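Local coordinates for DUF4442 domain-containing protein (Pseudomonas aeruginosa, PDB 1SH8) that is of unknown function but probably acts as a hotdog-fold thioesterase on a thioester not yet identified, at residues Ala76-Ile81 with Tyr144-His149. Residues are numbered along the deposited sequence; the frame is centred on the assembly and turned at random.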
loop_
_atom_site.group_PDB
_atom_site.type_symbol
_atom_site.label_atom_id
_atom_site.label_comp_id
_atom_site.label_asym_id
_atom_site.label_seq_id
_atom_site.Cartn_x
_atom_site.Cartn_y
_atom_site.Cartn_z
ATOM N N ALA A 76 11.599 12.143 18.230
ATOM C CA ALA A 76 13.021 12.242 17.942
ATOM C C ALA A 76 13.671 11.044 18.633
ATOM O O ALA A 76 14.599 10.433 18.105
ATOM C CB ALA A 76 13.588 13.546 18.488
ATOM N N ARG A 77 13.156 10.698 19.813
ATOM C CA ARG A 77 13.673 9.568 20.583
ATOM C C ARG A 77 13.302 8.226 19.943
ATOM O O ARG A 77 14.086 7.272 19.968
ATOM C CB ARG A 77 13.122 9.614 22.008
ATOM C CG ARG A 77 13.619 8.478 22.881
ATOM C CD ARG A 77 12.946 8.465 24.243
ATOM N NE ARG A 77 13.469 7.389 25.087
ATOM C CZ ARG A 77 12.890 6.966 26.209
ATOM N NH1 ARG A 77 11.762 7.525 26.633
ATOM N NH2 ARG A 77 13.439 5.978 26.908
ATOM N N PHE A 78 12.103 8.169 19.369
ATOM C CA PHE A 78 11.590 6.957 18.730
ATOM C C PHE A 78 11.233 7.205 17.272
ATOM O O PHE A 78 11.181 8.340 16.808
ATOM C CB PHE A 78 10.305 6.487 19.427
ATOM C CG PHE A 78 10.455 6.233 20.896
ATOM C CD1 PHE A 78 11.218 5.164 21.359
ATOM C CD2 PHE A 78 9.817 7.055 21.820
ATOM C CE1 PHE A 78 11.342 4.917 22.719
ATOM C CE2 PHE A 78 9.936 6.817 23.190
ATOM C CZ PHE A 78 10.698 5.746 23.638
ATOM N N TYR A 79 10.978 6.116 16.555
ATOM C CA TYR A 79 10.536 6.195 15.172
ATOM C C TYR A 79 9.639 4.987 14.976
ATOM O O TYR A 79 9.817 3.957 15.634
ATOM C CB TYR A 79 11.713 6.177 14.190
ATOM C CG TYR A 79 12.489 4.887 14.138
ATOM C CD1 TYR A 79 12.164 3.887 13.222
ATOM C CD2 TYR A 79 13.572 4.678 14.987
ATOM C CE1 TYR A 79 12.910 2.711 13.149
ATOM C CE2 TYR A 79 14.320 3.513 14.926
ATOM C CZ TYR A 79 13.987 2.533 14.005
ATOM O OH TYR A 79 14.749 1.386 13.943
ATOM N N PRO A 80 8.629 5.114 14.107
ATOM C CA PRO A 80 7.724 3.992 13.867
ATOM C C PRO A 80 8.048 3.264 12.567
ATOM O O PRO A 80 8.650 3.832 11.659
ATOM C CB PRO A 80 6.369 4.676 13.796
ATOM C CG PRO A 80 6.704 5.941 13.019
ATOM C CD PRO A 80 8.046 6.380 13.613
ATOM N N ILE A 81 7.665 1.997 12.496
ATOM C CA ILE A 81 7.824 1.222 11.274
ATOM C C ILE A 81 6.601 0.326 11.191
ATOM O O ILE A 81 6.057 -0.091 12.218
ATOM C CB ILE A 81 9.082 0.317 11.258
ATOM C CG1 ILE A 81 9.081 -0.612 12.467
ATOM C CG2 ILE A 81 10.335 1.158 11.196
ATOM C CD1 ILE A 81 10.168 -1.661 12.409
ATOM N N TYR A 144 2.364 -2.213 13.860
ATOM C CA TYR A 144 3.451 -1.242 13.848
ATOM C C TYR A 144 4.366 -1.511 15.020
ATOM O O TYR A 144 3.989 -2.163 15.994
ATOM C CB TYR A 144 2.909 0.182 14.004
ATOM C CG TYR A 144 2.013 0.626 12.885
ATOM C CD1 TYR A 144 2.540 1.249 11.749
ATOM C CD2 TYR A 144 0.635 0.399 12.942
ATOM C CE1 TYR A 144 1.709 1.636 10.690
ATOM C CE2 TYR A 144 -0.202 0.780 11.890
ATOM C CZ TYR A 144 0.346 1.395 10.771
ATOM O OH TYR A 144 -0.472 1.750 9.723
ATOM N N GLN A 145 5.571 -0.975 14.927
ATOM C CA GLN A 145 6.531 -1.113 15.996
ATOM C C GLN A 145 7.054 0.287 16.298
ATOM O O GLN A 145 7.359 1.048 15.376
ATOM C CB GLN A 145 7.679 -2.010 15.542
ATOM C CG GLN A 145 8.199 -2.946 16.603
ATOM C CD GLN A 145 9.292 -3.843 16.071
ATOM O OE1 GLN A 145 10.380 -3.380 15.747
ATOM N NE2 GLN A 145 9.000 -5.132 15.963
ATOM N N LEU A 146 7.104 0.640 17.579
ATOM C CA LEU A 146 7.655 1.925 18.010
ATOM C C LEU A 146 9.071 1.519 18.426
ATOM O O LEU A 146 9.241 0.667 19.300
ATOM C CB LEU A 146 6.889 2.477 19.219
ATOM C CG LEU A 146 7.365 3.828 19.764
ATOM C CD1 LEU A 146 7.137 4.920 18.719
ATOM C CD2 LEU A 146 6.614 4.156 21.050
ATOM N N ARG A 147 10.083 2.107 17.797
ATOM C CA ARG A 147 11.457 1.734 18.106
ATOM C C ARG A 147 12.314 2.905 18.530
ATOM O O ARG A 147 12.125 4.024 18.066
ATOM C CB ARG A 147 12.108 1.079 16.885
ATOM C CG ARG A 147 11.367 -0.143 16.354
ATOM C CD ARG A 147 12.042 -0.683 15.105
ATOM N NE ARG A 147 13.428 -1.079 15.346
ATOM C CZ ARG A 147 13.799 -2.196 15.969
ATOM N NH1 ARG A 147 12.891 -3.050 16.423
ATOM N NH2 ARG A 147 15.088 -2.462 16.137
ATOM N N SER A 148 13.266 2.645 19.417
ATOM C CA SER A 148 14.168 3.699 19.840
ATOM C C SER A 148 15.358 3.647 18.891
ATOM O O SER A 148 15.663 2.601 18.315
ATOM C CB SER A 148 14.631 3.478 21.283
ATOM O OG SER A 148 15.324 2.252 21.415
ATOM N N HIS A 149 16.013 4.781 18.697
ATOM C CA HIS A 149 17.174 4.818 17.825
ATOM C C HIS A 149 18.333 4.140 18.545
ATOM O O HIS A 149 18.545 4.355 19.737
ATOM C CB HIS A 149 17.536 6.267 17.491
ATOM C CG HIS A 149 16.570 6.930 16.559
ATOM N ND1 HIS A 149 16.557 6.681 15.203
ATOM C CD2 HIS A 149 15.583 7.827 16.789
ATOM C CE1 HIS A 149 15.602 7.400 14.637
ATOM N NE2 HIS A 149 14.997 8.105 15.577
HETATM O O HOH W 1 16.378 7.030 21.096
HETATM O O HOH W 2 12.710 9.591 14.906
HETATM O O HOH W 3 16.651 0.859 16.080
#
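Ala76 O meets the edge of the His149 imidazole, CD2 lying 3.1 Å from it, while the Arg77 carbonyl takes a weak bond from His149 N and a stronger one from a water. Antiparallel pairing of strands 78-89 and 136-148, at one border of a sheet of the hotdog fold, starts with Phe78 and Ser148, a non-hydrogen-bonded pair. Phe78 packs its CB against Leu146 CD1 (3.6 Å), on the face where Phe69 of helix 64-72 and Ala115 of helix 105-118 touch both residues.

Tyr79 points to the other face, with Arg147, Gln145 and Ile81; Ile49 of the second subunit packs there on Tyr79 and Ile81. Tyr79 N and O bond Arg147 O (2.8 Å) and N (2.9 Å), and chi1 of 67° puts CG between the backbone N and the carbonyl carbon, laying the ring alongside Arg147. Arg147 CB sits over the ring in a CH-pi contact, 4.0 Å from the centroid, and NE reaches Tyr79 OH (3.1 Å) in the guanidinium plane. Arg147 NH1 meanwhile grips Gln145 OE1 at 2.6 Å, 16° out of that plane. The Tyr79 and His149 rings meet obliquely, planes 36° apart.

Pro80, paired with Leu146, gives its carbonyl to His48 of the second subunit. Ile81 and Gln145 form an antiparallel hydrogen-bonded pair, and Ile81 CD1 comes to 3.4 Å from Arg147 CD.

Two neutral anchors, Tyr79 OH and Gln145 OE1, thus fix the guanidinium's rotation by hydrogen bonding, without a salt bridge to either.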